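Local coordinates for sulfate transporter sulfate transporter family protein (Wolinella succinogenes, PDB 4DGF) that probably carries sulfate or related anions across the membrane, this chain being its cytoplasmic STAS domain, at residues Glu50-Phe55 with Arg83-Leu88. Sequence-based numbering, arbitrary orientation. Where two conformers were deposited one is given.
Sequences ETPKVF and RGTILL
T85 reaches across to the turn before strand 54-58 and hands its hydroxyl to the carbonyl of P52, OG1 to O 3.0 Å, a bond lying in the carbonyl plane. With OG1 anti to the carbonyl carbon (chi1 -63°), CG2 is left anti to the backbone N and lies 3.7 Å from F55 CB. The methyl of T51 comes in obliquely on the hydroxyl side and also meets CB of R83, whose bent chain crosses T51 at about a right angle before its guanidinium turns to D46 in a salt bridge. Without the hydroxyl and methyl, as with an alanine here, the P52 carbonyl would probably lose this donor and a gap open beside F55 CB.

Beyond T85 the pairing becomes regular parallel sheet. I86 N gives a nearly straight bond to K53 O, 2.9 Å, although it sits above the carbonyl plane; a water bridges that oxygen to G84 O, where a Schellman motif ends helix 67-83. F55 then grips both flanking residues of L87 in the usual parallel pattern, its N bonding to I86 O and its O accepting from L88 N.

Side chains alternate between the two faces. On one, V54 CG1 meets L88 CD1 at 3.6 Å; on the other, F55 and L87 run alongside each other in one direction, with CD1 of the leucine 3.8 Å from ring atom CD2.

The contact pairs the first residues of the two parallel strands of a right-handed beta-alpha-beta unit of the STAS fold, 54-58 and 86-90, linked through helix 67-83, with 54-58 the central strand between 24-28 and 86-90. Helix 118-130 covers the V54 and L88 face, while helix 67-83 packs under L87 and sets F76 edge-to-face with F55.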
loop_
_atom_site.group_PDB
_atom_site.type_symbol
_atom_site.label_atom_id
_atom_site.label_comp_id
_atom_site.label_asym_id
_atom_site.label_seq_id
_atom_site.Cartn_x
_atom_site.Cartn_y
_atom_site.Cartn_z
ATOM N N GLU A 50 7.605 -0.097 -16.352
ATOM C CA GLU A 50 6.327 -0.733 -16.696
ATOM C C GLU A 50 5.277 -0.539 -15.585
ATOM O O GLU A 50 5.183 -1.344 -14.654
ATOM C CB GLU A 50 6.506 -2.232 -17.012
ATOM C CG GLU A 50 5.209 -2.935 -17.373
ATOM C CD GLU A 50 5.427 -4.297 -18.023
ATOM O OE1 GLU A 50 5.869 -4.347 -19.191
ATOM O OE2 GLU A 50 5.145 -5.318 -17.360
ATOM N N THR A 51 4.468 0.504 -15.721
ATOM C CA THR A 51 3.537 0.878 -14.629
ATOM C C THR A 51 2.629 -0.286 -14.254
ATOM O O THR A 51 2.022 -0.924 -15.121
ATOM C CB THR A 51 2.715 2.124 -15.025
ATOM O OG1 THR A 51 3.615 3.172 -15.451
ATOM C CG2 THR A 51 1.894 2.620 -13.841
ATOM N N PRO A 52 2.632 -0.637 -12.944
ATOM C CA PRO A 52 1.839 -1.745 -12.430
ATOM C C PRO A 52 0.318 -1.437 -12.555
ATOM O O PRO A 52 -0.103 -0.313 -12.449
ATOM C CB PRO A 52 2.273 -1.851 -10.958
ATOM C CG PRO A 52 2.991 -0.581 -10.645
ATOM C CD PRO A 52 3.605 -0.132 -11.952
ATOM N N LYS A 53 -0.501 -2.473 -12.717
ATOM C CA LYS A 53 -1.938 -2.301 -12.715
ATOM C C LYS A 53 -2.399 -2.091 -11.266
ATOM O O LYS A 53 -3.436 -1.406 -11.009
ATOM C CB LYS A 53 -2.595 -3.576 -13.249
ATOM C CG LYS A 53 -2.137 -3.988 -14.658
ATOM C CD LYS A 53 -2.871 -5.257 -15.058
ATOM C CE LYS A 53 -2.233 -5.963 -16.254
ATOM N NZ LYS A 53 -2.304 -5.069 -17.441
ATOM N N VAL A 54 -1.681 -2.785 -10.356
ATOM C CA VAL A 54 -2.078 -2.795 -8.886
ATOM C C VAL A 54 -0.782 -2.628 -8.101
ATOM O O VAL A 54 0.219 -3.257 -8.458
ATOM C CB VAL A 54 -2.732 -4.097 -8.457
ATOM C CG1 VAL A 54 -3.187 -4.086 -6.998
ATOM C CG2 VAL A 54 -3.964 -4.468 -9.345
ATOM N N PHE A 55 -0.824 -1.796 -7.038
ATOM C CA PHE A 55 0.306 -1.580 -6.209
ATOM C C PHE A 55 -0.159 -1.891 -4.804
ATOM O O PHE A 55 -1.132 -1.238 -4.332
ATOM C CB PHE A 55 0.808 -0.087 -6.338
ATOM C CG PHE A 55 2.105 0.193 -5.739
ATOM C CD1 PHE A 55 3.229 0.366 -6.557
ATOM C CD2 PHE A 55 2.222 0.217 -4.340
ATOM C CE1 PHE A 55 4.529 0.503 -5.959
ATOM C CE2 PHE A 55 3.490 0.497 -3.751
ATOM C CZ PHE A 55 4.627 0.639 -4.599
ATOM N N ARG A 83 -1.466 7.626 -12.786
ATOM C CA ARG A 83 -0.995 6.512 -13.667
ATOM C C ARG A 83 -2.008 5.425 -13.928
ATOM O O ARG A 83 -1.657 4.456 -14.627
ATOM C CB ARG A 83 0.211 5.844 -13.008
ATOM C CG ARG A 83 1.416 6.773 -12.868
ATOM C CD ARG A 83 2.330 6.648 -14.068
ATOM N NE ARG A 83 3.524 7.467 -13.898
ATOM C CZ ARG A 83 3.577 8.762 -14.235
ATOM N NH1 ARG A 83 2.497 9.365 -14.729
ATOM N NH2 ARG A 83 4.703 9.455 -14.075
ATOM N N GLY A 84 -3.240 5.551 -13.389
ATOM C CA GLY A 84 -4.294 4.519 -13.521
ATOM C C GLY A 84 -3.889 3.212 -12.821
ATOM O O GLY A 84 -4.279 2.034 -13.262
ATOM N N THR A 85 -3.026 3.364 -11.805
ATOM C CA THR A 85 -2.654 2.252 -10.929
ATOM C C THR A 85 -3.608 2.178 -9.756
ATOM O O THR A 85 -3.869 3.209 -9.155
ATOM C CB THR A 85 -1.222 2.489 -10.347
ATOM O OG1 THR A 85 -0.292 2.492 -11.467
ATOM C CG2 THR A 85 -0.838 1.346 -9.353
ATOM N N ILE A 86 -4.054 0.975 -9.395
ATOM C CA ILE A 86 -4.913 0.842 -8.221
ATOM C C ILE A 86 -4.009 0.574 -6.974
ATOM O O ILE A 86 -3.347 -0.443 -6.910
ATOM C CB ILE A 86 -5.914 -0.316 -8.428
ATOM C CG1 ILE A 86 -6.880 0.062 -9.573
ATOM C CG2 ILE A 86 -6.676 -0.533 -7.116
ATOM C CD1 ILE A 86 -7.759 -1.077 -10.119
ATOM N N LEU A 87 -4.092 1.446 -5.981
ATOM C CA LEU A 87 -3.401 1.260 -4.699
ATOM C C LEU A 87 -4.267 0.417 -3.735
ATOM O O LEU A 87 -5.435 0.703 -3.570
ATOM C CB LEU A 87 -3.133 2.646 -4.082
ATOM C CG LEU A 87 -2.269 2.662 -2.817
ATOM C CD1 LEU A 87 -0.929 1.962 -3.053
ATOM C CD2 LEU A 87 -2.047 4.109 -2.290
ATOM N N LEU A 88 -3.660 -0.626 -3.153
ATOM C CA LEU A 88 -4.240 -1.429 -2.055
ATOM C C LEU A 88 -3.263 -1.280 -0.818
ATOM O O LEU A 88 -2.061 -1.165 -0.959
ATOM C CB LEU A 88 -4.354 -2.908 -2.390
ATOM C CG LEU A 88 -5.089 -3.203 -3.739
ATOM C CD1 LEU A 88 -5.126 -4.709 -3.996
ATOM C CD2 LEU A 88 -6.527 -2.614 -3.763
HETATM O O HOH W 1 -5.049 -0.549 -13.039
#